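Local coordinates for DUF3829 family protein (Bacteroides vulgatus, PDB 4YJW) that is of unknown function, but belongs to an all-alpha family of bacterial proteins and is probably exported as a lipoprotein, at residues Asn36-Val41 / Ala98-Tyr103; Lys27-Leu32 / Gly90-Ser95; Asp52-Val57 / Lys104-Tyr109; Leu108-Gln113 / Ala121-Ile126. All coordinates share one frame; numbering follows the deposited sequence.

Contact 1: residues Asn36-Val41 / Ala98-Tyr103; sequences NEIKAV and AFYENY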
# COMPACT_ATOMS: atom_id res chain seq x y z
N ASN A 36 -10.62 4.78 -3.24
CA ASN A 36 -11.37 5.42 -4.32
C ASN A 36 -10.46 5.81 -5.48
O ASN A 36 -10.87 5.67 -6.64
CB ASN A 36 -12.17 6.60 -3.81
CG ASN A 36 -13.37 6.14 -3.01
OD1 ASN A 36 -13.92 5.05 -3.23
ND2 ASN A 36 -13.80 6.95 -2.09
N GLU A 37 -9.20 6.19 -5.19
CA GLU A 37 -8.24 6.50 -6.26
C GLU A 37 -7.87 5.23 -7.01
O GLU A 37 -7.77 5.25 -8.23
CB GLU A 37 -6.97 7.18 -5.72
CG GLU A 37 -6.01 7.56 -6.83
CD GLU A 37 -4.95 8.52 -6.35
OE1 GLU A 37 -4.01 8.07 -5.66
OE2 GLU A 37 -5.12 9.74 -6.56
N ILE A 38 -7.69 4.12 -6.26
CA ILE A 38 -7.36 2.81 -6.87
C ILE A 38 -8.49 2.42 -7.84
O ILE A 38 -8.22 2.03 -8.99
CB ILE A 38 -7.12 1.75 -5.76
CG1 ILE A 38 -5.80 2.08 -5.02
CG2 ILE A 38 -7.08 0.33 -6.35
CD1 ILE A 38 -5.66 1.45 -3.62
N LYS A 39 -9.76 2.51 -7.38
CA LYS A 39 -10.91 2.23 -8.25
C LYS A 39 -10.93 3.14 -9.48
O LYS A 39 -11.30 2.67 -10.57
CB LYS A 39 -12.23 2.40 -7.48
CG LYS A 39 -12.51 1.33 -6.44
CD LYS A 39 -13.84 1.67 -5.75
CE LYS A 39 -13.97 1.15 -4.35
NZ LYS A 39 -15.19 1.70 -3.69
N ALA A 40 -10.58 4.45 -9.31
CA ALA A 40 -10.58 5.40 -10.44
C ALA A 40 -9.50 5.02 -11.47
O ALA A 40 -9.75 5.08 -12.68
CB ALA A 40 -10.38 6.83 -9.95
N VAL A 41 -8.31 4.59 -11.00
CA VAL A 41 -7.22 4.15 -11.89
C VAL A 41 -7.68 2.89 -12.66
O VAL A 41 -7.46 2.79 -13.86
CB VAL A 41 -5.90 3.92 -11.11
CG1 VAL A 41 -4.89 3.15 -11.98
CG2 VAL A 41 -5.33 5.28 -10.66
N ALA A 98 4.34 -0.37 -8.01
CA ALA A 98 3.97 -1.08 -9.23
C ALA A 98 2.62 -0.58 -9.76
O ALA A 98 2.50 -0.38 -10.97
CB ALA A 98 3.90 -2.58 -8.98
N PHE A 99 1.62 -0.42 -8.87
CA PHE A 99 0.28 -0.00 -9.27
C PHE A 99 0.30 1.35 -9.99
O PHE A 99 -0.26 1.48 -11.09
CB PHE A 99 -0.68 0.04 -8.06
CG PHE A 99 -2.11 0.30 -8.47
CD1 PHE A 99 -2.90 -0.73 -8.97
CD2 PHE A 99 -2.66 1.58 -8.38
CE1 PHE A 99 -4.25 -0.49 -9.33
CE2 PHE A 99 -3.98 1.83 -8.78
CZ PHE A 99 -4.78 0.78 -9.23
N TYR A 100 0.97 2.34 -9.40
CA TYR A 100 1.00 3.68 -10.01
C TYR A 100 1.98 3.77 -11.16
O TYR A 100 1.67 4.43 -12.15
CB TYR A 100 1.29 4.74 -8.94
CG TYR A 100 0.10 4.97 -8.04
CD1 TYR A 100 -0.08 4.21 -6.89
CD2 TYR A 100 -0.87 5.92 -8.36
CE1 TYR A 100 -1.18 4.39 -6.07
CE2 TYR A 100 -1.97 6.13 -7.52
CZ TYR A 100 -2.11 5.37 -6.37
OH TYR A 100 -3.16 5.56 -5.52
N GLU A 101 3.12 3.06 -11.10
CA GLU A 101 4.06 3.07 -12.23
C GLU A 101 3.45 2.36 -13.46
O GLU A 101 3.67 2.81 -14.59
CB GLU A 101 5.41 2.43 -11.87
CG GLU A 101 6.28 3.37 -11.01
CD GLU A 101 6.71 4.69 -11.64
OE1 GLU A 101 6.97 4.72 -12.86
OE2 GLU A 101 6.82 5.69 -10.90
N ASN A 102 2.73 1.22 -13.25
CA ASN A 102 2.09 0.50 -14.35
C ASN A 102 1.08 1.40 -15.05
O ASN A 102 1.01 1.38 -16.28
CB ASN A 102 1.38 -0.78 -13.86
CG ASN A 102 2.30 -1.92 -13.55
OD1 ASN A 102 3.47 -1.94 -13.96
ND2 ASN A 102 1.79 -2.90 -12.80
N TYR A 103 0.31 2.19 -14.29
CA TYR A 103 -0.68 3.11 -14.90
C TYR A 103 0.05 4.21 -15.69
O TYR A 103 -0.37 4.55 -16.79
CB TYR A 103 -1.63 3.73 -13.86
CG TYR A 103 -2.57 4.72 -14.51
CD1 TYR A 103 -3.51 4.31 -15.46
CD2 TYR A 103 -2.39 6.10 -14.33
CE1 TYR A 103 -4.27 5.23 -16.18
CE2 TYR A 103 -3.18 7.03 -15.02
CZ TYR A 103 -4.12 6.59 -15.95
OH TYR A 103 -4.87 7.49 -16.65

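Contact 2: residues Lys27-Leu32 / Gly90-Ser95; sequences KILKDL and GRLFRS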
# COMPACT_ATOMS: atom_id res chain seq x y z
N LYS A 27 -2.10 6.52 10.22
CA LYS A 27 -1.88 7.68 9.36
C LYS A 27 -1.34 7.30 8.00
O LYS A 27 -1.84 7.77 6.97
CB LYS A 27 -0.89 8.67 10.02
CG LYS A 27 -1.46 9.49 11.15
CD LYS A 27 -0.37 10.34 11.80
CE LYS A 27 -0.81 10.90 13.14
NZ LYS A 27 0.30 11.63 13.81
N ILE A 28 -0.28 6.47 7.98
CA ILE A 28 0.39 6.09 6.74
C ILE A 28 -0.54 5.20 5.85
O ILE A 28 -0.65 5.47 4.65
CB ILE A 28 1.78 5.45 7.05
CG1 ILE A 28 2.80 5.81 5.95
CG2 ILE A 28 1.74 3.96 7.34
CD1 ILE A 28 4.24 5.39 6.17
N LEU A 29 -1.30 4.28 6.44
CA LEU A 29 -2.15 3.38 5.65
C LEU A 29 -3.37 4.12 5.05
O LEU A 29 -3.81 3.75 3.96
CB LEU A 29 -2.56 2.13 6.44
CG LEU A 29 -1.40 1.14 6.76
CD1 LEU A 29 -1.82 0.10 7.80
CD2 LEU A 29 -0.89 0.45 5.52
N LYS A 30 -3.85 5.17 5.72
CA LYS A 30 -4.94 5.99 5.21
C LYS A 30 -4.49 6.74 3.94
O LYS A 30 -5.23 6.79 2.95
CB LYS A 30 -5.40 6.99 6.28
CG LYS A 30 -6.62 7.80 5.85
CD LYS A 30 -6.72 9.11 6.61
CE LYS A 30 -7.75 10.04 6.01
NZ LYS A 30 -9.14 9.68 6.43
N ASP A 31 -3.29 7.32 3.95
CA ASP A 31 -2.82 8.09 2.79
C ASP A 31 -2.18 7.24 1.69
O ASP A 31 -2.22 7.65 0.53
CB ASP A 31 -1.83 9.17 3.23
CG ASP A 31 -2.42 10.22 4.17
OD1 ASP A 31 -3.58 10.65 3.94
OD2 ASP A 31 -1.71 10.62 5.11
N LEU A 32 -1.59 6.08 2.04
CA LEU A 32 -0.93 5.23 1.05
C LEU A 32 -1.93 4.44 0.21
O LEU A 32 -1.74 4.33 -1.00
CB LEU A 32 0.03 4.28 1.77
CG LEU A 32 1.03 3.53 0.92
CD1 LEU A 32 2.19 4.42 0.55
CD2 LEU A 32 1.50 2.29 1.64
N GLY A 90 6.59 -4.34 3.35
CA GLY A 90 7.51 -4.44 2.21
C GLY A 90 6.76 -4.71 0.91
O GLY A 90 6.97 -4.01 -0.09
N ARG A 91 5.82 -5.66 0.95
CA ARG A 91 4.98 -6.03 -0.18
C ARG A 91 4.03 -4.89 -0.53
O ARG A 91 3.84 -4.62 -1.72
CB ARG A 91 4.18 -7.30 0.10
CG ARG A 91 5.07 -8.54 0.19
CD ARG A 91 4.29 -9.78 0.56
NE ARG A 91 5.17 -10.94 0.74
CZ ARG A 91 5.52 -11.78 -0.23
NH1 ARG A 91 5.08 -11.61 -1.47
NH2 ARG A 91 6.33 -12.80 0.03
N LEU A 92 3.49 -4.21 0.49
CA LEU A 92 2.58 -3.07 0.27
C LEU A 92 3.31 -1.90 -0.43
O LEU A 92 2.77 -1.37 -1.41
CB LEU A 92 1.93 -2.62 1.58
CG LEU A 92 0.91 -1.48 1.49
CD1 LEU A 92 -0.30 -1.87 0.62
CD2 LEU A 92 0.41 -1.12 2.85
N PHE A 93 4.53 -1.53 0.02
CA PHE A 93 5.29 -0.45 -0.62
C PHE A 93 5.67 -0.79 -2.07
O PHE A 93 5.58 0.08 -2.94
CB PHE A 93 6.54 -0.07 0.18
CG PHE A 93 6.18 0.57 1.50
CD1 PHE A 93 5.27 1.62 1.55
CD2 PHE A 93 6.79 0.16 2.68
CE1 PHE A 93 4.94 2.21 2.78
CE2 PHE A 93 6.44 0.75 3.90
CZ PHE A 93 5.50 1.75 3.94
N ARG A 94 6.08 -2.04 -2.33
CA ARG A 94 6.43 -2.49 -3.68
C ARG A 94 5.20 -2.50 -4.58
O ARG A 94 5.30 -2.09 -5.75
CB ARG A 94 7.08 -3.88 -3.67
CG ARG A 94 8.57 -3.87 -3.34
CD ARG A 94 9.07 -5.29 -3.17
NE ARG A 94 10.52 -5.37 -3.02
CZ ARG A 94 11.32 -6.08 -3.81
NH1 ARG A 94 10.82 -6.78 -4.82
NH2 ARG A 94 12.63 -6.11 -3.59
N SER A 95 4.03 -2.95 -4.03
CA SER A 95 2.75 -3.04 -4.76
C SER A 95 2.21 -1.66 -5.10
O SER A 95 1.67 -1.48 -6.21
CB SER A 95 1.70 -3.83 -3.97
OG SER A 95 2.06 -5.20 -3.92

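Contact 3: residues Asp52-Val57 / Lys104-Tyr109; sequences DSLPVV and KTYRLY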
# COMPACT_ATOMS: atom_id res chain seq x y z
N ASP A 52 -7.13 9.93 -25.41
CA ASP A 52 -6.75 11.33 -25.08
C ASP A 52 -7.37 11.82 -23.76
O ASP A 52 -6.96 12.86 -23.24
CB ASP A 52 -7.11 12.27 -26.25
CG ASP A 52 -6.23 12.01 -27.47
OD1 ASP A 52 -5.11 11.45 -27.29
OD2 ASP A 52 -6.67 12.33 -28.59
N SER A 53 -8.29 11.02 -23.18
CA SER A 53 -8.93 11.37 -21.90
C SER A 53 -8.17 10.83 -20.67
O SER A 53 -8.54 11.18 -19.55
CB SER A 53 -10.35 10.82 -21.86
OG SER A 53 -11.13 11.50 -22.83
N LEU A 54 -7.14 9.97 -20.86
CA LEU A 54 -6.43 9.35 -19.73
C LEU A 54 -5.70 10.40 -18.89
O LEU A 54 -4.81 11.09 -19.40
CB LEU A 54 -5.44 8.26 -20.21
CG LEU A 54 -6.02 7.14 -21.08
CD1 LEU A 54 -4.92 6.25 -21.64
CD2 LEU A 54 -7.04 6.31 -20.30
N PRO A 55 -6.06 10.59 -17.61
CA PRO A 55 -5.39 11.64 -16.84
C PRO A 55 -4.14 11.15 -16.13
O PRO A 55 -3.97 9.95 -15.92
CB PRO A 55 -6.46 12.07 -15.83
CG PRO A 55 -7.23 10.80 -15.56
CD PRO A 55 -7.13 9.93 -16.81
N VAL A 56 -3.28 12.08 -15.70
CA VAL A 56 -2.12 11.71 -14.89
C VAL A 56 -2.65 11.40 -13.48
O VAL A 56 -3.47 12.16 -12.95
CB VAL A 56 -1.05 12.85 -14.86
CG1 VAL A 56 0.01 12.59 -13.78
CG2 VAL A 56 -0.41 13.02 -16.22
N VAL A 57 -2.20 10.30 -12.88
CA VAL A 57 -2.58 9.95 -11.50
C VAL A 57 -1.27 9.68 -10.77
O VAL A 57 -0.68 8.63 -10.98
CB VAL A 57 -3.59 8.78 -11.39
CG1 VAL A 57 -3.94 8.58 -9.91
CG2 VAL A 57 -4.87 9.11 -12.19
N LYS A 104 1.15 4.75 -15.15
CA LYS A 104 1.93 5.76 -15.89
C LYS A 104 2.40 5.16 -17.24
O LYS A 104 2.19 5.76 -18.29
CB LYS A 104 3.12 6.25 -15.04
CG LYS A 104 4.08 7.14 -15.83
CD LYS A 104 5.21 7.69 -14.93
CE LYS A 104 6.29 8.33 -15.77
NZ LYS A 104 7.36 8.90 -14.92
N THR A 105 3.00 3.97 -17.22
CA THR A 105 3.46 3.25 -18.42
C THR A 105 2.30 3.09 -19.40
O THR A 105 2.45 3.39 -20.58
CB THR A 105 4.03 1.89 -18.03
OG1 THR A 105 5.13 2.14 -17.18
CG2 THR A 105 4.51 1.09 -19.24
N TYR A 106 1.18 2.56 -18.90
CA TYR A 106 -0.02 2.33 -19.69
C TYR A 106 -0.46 3.62 -20.39
O TYR A 106 -0.69 3.59 -21.59
CB TYR A 106 -1.15 1.80 -18.78
CG TYR A 106 -2.47 1.61 -19.51
CD1 TYR A 106 -2.78 0.40 -20.13
CD2 TYR A 106 -3.43 2.62 -19.53
CE1 TYR A 106 -3.99 0.21 -20.79
CE2 TYR A 106 -4.65 2.44 -20.20
CZ TYR A 106 -4.93 1.23 -20.81
OH TYR A 106 -6.12 1.06 -21.48
N ARG A 107 -0.62 4.72 -19.64
CA ARG A 107 -1.09 5.99 -20.24
C ARG A 107 -0.15 6.47 -21.37
O ARG A 107 -0.65 6.84 -22.45
CB ARG A 107 -1.22 7.06 -19.16
CG ARG A 107 -1.58 8.45 -19.72
CD ARG A 107 -1.78 9.45 -18.60
NE ARG A 107 -1.94 10.81 -19.14
CZ ARG A 107 -0.92 11.60 -19.45
NH1 ARG A 107 0.33 11.19 -19.28
NH2 ARG A 107 -1.15 12.82 -19.94
N LEU A 108 1.16 6.42 -21.17
CA LEU A 108 2.13 6.86 -22.18
C LEU A 108 2.11 5.96 -23.43
O LEU A 108 2.19 6.46 -24.55
CB LEU A 108 3.54 6.92 -21.58
CG LEU A 108 3.71 7.90 -20.37
CD1 LEU A 108 5.19 8.04 -19.97
CD2 LEU A 108 3.10 9.30 -20.67
N TYR A 109 1.96 4.64 -23.22
CA TYR A 109 1.90 3.62 -24.27
C TYR A 109 0.60 3.75 -25.08
O TYR A 109 0.61 3.51 -26.29
CB TYR A 109 2.10 2.23 -23.62
CG TYR A 109 1.44 1.04 -24.28
CD1 TYR A 109 0.14 0.67 -23.94
CD2 TYR A 109 2.17 0.17 -25.09
CE1 TYR A 109 -0.45 -0.47 -24.48
CE2 TYR A 109 1.58 -0.96 -25.66
CZ TYR A 109 0.27 -1.29 -25.33
OH TYR A 109 -0.32 -2.41 -25.85
O HOH W 1 -3.87 13.33 -20.94

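Contact 4: residues Leu108-Gln113 / Ala121-Ile126; sequences LYMQDQ and ALADKI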
# COMPACT_ATOMS: atom_id res chain seq x y z
N LEU A 108 1.16 6.42 -21.17
CA LEU A 108 2.13 6.86 -22.18
C LEU A 108 2.11 5.96 -23.43
O LEU A 108 2.19 6.46 -24.55
CB LEU A 108 3.54 6.92 -21.58
CG LEU A 108 3.71 7.90 -20.37
CD1 LEU A 108 5.19 8.04 -19.97
CD2 LEU A 108 3.10 9.30 -20.67
N TYR A 109 1.96 4.64 -23.22
CA TYR A 109 1.90 3.62 -24.27
C TYR A 109 0.60 3.75 -25.08
O TYR A 109 0.61 3.51 -26.29
CB TYR A 109 2.10 2.23 -23.62
CG TYR A 109 1.44 1.04 -24.28
CD1 TYR A 109 0.14 0.67 -23.94
CD2 TYR A 109 2.17 0.17 -25.09
CE1 TYR A 109 -0.45 -0.47 -24.48
CE2 TYR A 109 1.58 -0.96 -25.66
CZ TYR A 109 0.27 -1.29 -25.33
OH TYR A 109 -0.32 -2.41 -25.85
N MSE A 110 -0.53 4.12 -24.43
CA MSE A 110 -1.78 4.33 -25.18
C MSE A 110 -1.68 5.65 -25.99
O MSE A 110 -2.02 5.68 -27.18
CB MSE A 110 -3.01 4.40 -24.23
CG MSE A 110 -3.33 3.09 -23.50
SE MSE A 110 -3.53 1.55 -24.71
CE MSE A 110 -5.12 2.17 -25.71
N GLN A 111 -1.26 6.74 -25.33
CA GLN A 111 -1.25 8.08 -25.94
C GLN A 111 -0.19 8.26 -27.03
O GLN A 111 -0.36 9.15 -27.87
CB GLN A 111 -1.11 9.16 -24.87
CG GLN A 111 -2.43 9.24 -24.07
CD GLN A 111 -2.46 10.30 -23.00
OE1 GLN A 111 -1.43 10.83 -22.55
NE2 GLN A 111 -3.66 10.60 -22.53
N ASP A 112 0.88 7.44 -27.06
CA ASP A 112 1.89 7.59 -28.12
C ASP A 112 1.64 6.53 -29.22
O ASP A 112 2.49 6.34 -30.10
CB ASP A 112 3.32 7.54 -27.56
CG ASP A 112 3.82 6.18 -27.11
OD1 ASP A 112 3.09 5.18 -27.31
OD2 ASP A 112 4.91 6.12 -26.49
N GLN A 113 0.48 5.82 -29.14
CA GLN A 113 0.01 4.82 -30.11
C GLN A 113 0.88 3.55 -30.17
O GLN A 113 0.75 2.77 -31.13
CB GLN A 113 -0.12 5.44 -31.53
CG GLN A 113 -1.11 6.60 -31.62
CD GLN A 113 -1.08 7.23 -32.99
OE1 GLN A 113 -1.79 6.80 -33.91
NE2 GLN A 113 -0.24 8.24 -33.15
N ALA A 121 -1.15 -5.97 -26.49
CA ALA A 121 -0.60 -7.04 -25.63
C ALA A 121 -0.15 -6.47 -24.28
O ALA A 121 -0.50 -7.03 -23.24
CB ALA A 121 0.55 -7.75 -26.31
N LEU A 122 0.58 -5.34 -24.29
CA LEU A 122 0.99 -4.74 -23.02
C LEU A 122 -0.24 -4.16 -22.29
O LEU A 122 -0.28 -4.22 -21.06
CB LEU A 122 2.08 -3.66 -23.23
CG LEU A 122 2.61 -3.00 -21.94
CD1 LEU A 122 3.37 -4.00 -21.07
CD2 LEU A 122 3.44 -1.79 -22.24
N ALA A 123 -1.24 -3.63 -23.03
CA ALA A 123 -2.46 -3.09 -22.39
C ALA A 123 -3.14 -4.18 -21.56
O ALA A 123 -3.44 -3.94 -20.40
CB ALA A 123 -3.44 -2.57 -23.46
N ASP A 124 -3.32 -5.40 -22.14
CA ASP A 124 -3.97 -6.51 -21.44
C ASP A 124 -3.10 -7.04 -20.29
O ASP A 124 -3.65 -7.37 -19.24
CB ASP A 124 -4.35 -7.63 -22.40
CG ASP A 124 -5.61 -7.33 -23.20
OD1 ASP A 124 -6.42 -6.46 -22.76
OD2 ASP A 124 -5.82 -8.01 -24.21
N LYS A 125 -1.76 -7.09 -20.48
CA LYS A 125 -0.86 -7.53 -19.40
C LYS A 125 -1.00 -6.60 -18.19
O LYS A 125 -1.09 -7.06 -17.04
CB LYS A 125 0.59 -7.54 -19.92
CG LYS A 125 1.61 -8.05 -18.90
CD LYS A 125 2.99 -8.19 -19.56
CE LYS A 125 4.08 -8.58 -18.57
NZ LYS A 125 3.97 -10.00 -18.16
N ILE A 126 -1.00 -5.28 -18.44
CA ILE A 126 -1.12 -4.27 -17.40
C ILE A 126 -2.50 -4.35 -16.74
O ILE A 126 -2.57 -4.33 -15.51
CB ILE A 126 -0.81 -2.83 -17.94
CG1 ILE A 126 0.70 -2.70 -18.26
CG2 ILE A 126 -1.27 -1.75 -16.91
CD1 ILE A 126 1.16 -1.35 -18.99

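Contact 1: residues Asn36-Val41 / Ala98-Tyr103
Glu37 and Tyr100 make the one hydrogen bond of this contact, the tyrosine OH giving its proton to Glu37 OE1 at 2.7 Å. The oxygen accepts on its anti lone pair, the one turned away from OE2. With CG anti to the backbone N (chi1 -178°), the glutamate reaches out to the end of the phenol, where its carboxylate lies at the ring's edge with the two planes 76° apart. With an alanine here, the Tyr100 hydroxyl would probably lose this acceptor and its ring would be freer to shift.

The rest is mainly apolar. Phe99 pushes its CZ end between two residues of helix 35-44: Ile38 CG2 lies 3.7 Å from Phe99 CZ, and Val41 CG1 comes obliquely to within 3.6 Å of Phe99 CE2. The same Val41 methyl also touches Tyr103, whose CG is 3.8 Å from Val41 CG1. The backbone oxygen of Ile38 sits near the edge of the Phe99 ring.

The two helices run roughly parallel, their local axes 11.5 Å apart. Helix 121-159 packs against Ile38 and Phe99, while Val57 of the following loop covers Glu37 and Val41, and the Tyr103 hydroxyl is hydrogen-bonded to Pro55 O.

Contact 2: residues Lys27-Leu32 / Gly90-Ser95
This is an apolar helix-helix contact near the centre of the chain, where Leu29 and Leu32, close to the end of helix 10-32, meet Leu92 and Phe93 of helix 79-111. The helices run in nearly the same direction, 27° apart, and their local axes stay 12.4 Å from each other, so side chains alone bridge the gap and no hydrogen bond crosses it.

The tight point is methyl against methyl: Leu29 CD2 is only 3.4 Å from Leu92 CD2, closer than carbons usually pack. Leu29 gets there although its CB is not aimed at helix 79-111, because its far end swings inward. Leu92, its CG anti to the backbone N (chi1 -177°), puts CD2 into the interface, where the two leucines meet at a slant.

Leu32 is modelled in two conformers, and its contacts hold for the one described. In that conformer it meets Leu92 tip to tip, CD2 to CD2 at 3.8 Å, and crosses Phe93 at about a right angle, Leu32 CD2 being 3.6 Å from Phe93 CE1. Ile28 adds a looser touch at the edge of the Phe93 ring, with Ile28 CD1 4.5 Å from Phe93 CZ.

Around this core, helix 64-71 covers Ile28 and Phe93 through Thr67, and helix 121-159 packs against Leu29 through Phe145.

Contact 3: residues Asp52-Val57 / Lys104-Tyr109
Arg107 reaches from its helix to the backbone of Leu54, and its conformation explains most of the contact. The chain is extended from CG to NE, with CG anti to the backbone N (chi1 175°), which carries the guanidinium past Leu54 and alongside the loop. There Arg107 NE donates to Leu54 O at 2.9 Å, with an N-H...O angle of 157°. The oxygen lies in the guanidinium plane, whereas the donor stands well above the plane of the carbonyl, 50° out of it. A water ties the same two residues a second time, donating to Leu54 O and accepting from Arg107 NH2, which helps to fix the turn of the guanidinium. Gln111 NE2 adds a weak bond to this carbonyl.

Residues 52-57 belong to the long connection between helix 35-44 and helix 64-71, which here lies along the flank of helix 79-111 within the all-helical fold. Its path brings Val56 over the arginine: CG2 sits above the centre of one guanidinium face, 3.6 Å from Arg107 CZ. The aliphatic part is covered too, with Leu54 CB 3.9 Å from Arg107 CG and Pro55 O 3.5 Å from Arg107 CD.

Deeper in, Leu54 sends CD1 toward Tyr106. The two side chains cross at about a right angle, and Leu54 CD1 comes obliquely to within 4.1 Å of Tyr106 CE2. The hydroxyl of that tyrosine points on to Arg127 of helix 121-159, which hydrogen-bonds it through NH2.

Contact 4: residues Leu108-Gln113 / Ala121-Ile126
Met110, in the last turn of helix 79-111, faces Ala123, in the first turn of helix 121-159, with their CA atoms 8.0 Å apart; after Gln111 the first helix ends, and Asp112 is the first residue to leave helical geometry. Tyr109 carries the side-chain contact. Its CG is anti to the backbone N (chi1 150°), and the ring bridges the gap to the start of the second helix. There the hydroxyl accepts from the backbone: Ala123 N donates to Tyr109 OH at 3.2 Å, a fairly long bond with an N-H...O angle of 146°. Asp118, in the linker, is the stronger partner, its OD1 bonding the same hydroxyl while its OD2 takes the N-H of Leu122.

Leu122 lies over the ring. Its CD2 makes a CH-pi contact with one face, 4.0 Å from the centroid of the Tyr109 ring, and its CB touches the outer end, 3.6 Å from Tyr109 CZ. Ala123 CB packs against Tyr109 CE1 at 3.8 Å, and the selenium of Met110, a selenomethionine, lies 4.3 Å from the same Ala123 CB.

A phenylalanine at Tyr109 would probably keep the Leu122 packing but leave Ala123 N and Asp118 without the hydroxyl that joins them.

The whole is a helical hairpin: two long helices joined by a short linker that itself contains helix 114-117, the tyrosine tying the linker to both arms.

Helix 79-111 takes part in all four contacts. Going along it, contact 2 comes first, near the chain's centre, then contacts 1, 3 and 4, the last about 24 Å from that centre. Helix 10-32, helix 35-44 and the loop at 52-57 meet it in the same order, as expected where the helices run roughly parallel. Contacts 1 and 2 have centres about 13 Å apart and adjoin only in sequence, whereas contacts 1, 3 and 4 touch one another; contacts 3 and 4 share Leu108 and Tyr109, with centres about 9 Å apart. Contact 4 turns the chain back into helix 121-159, giving an elongated helical bundle in which helix 79-111 is the common partner.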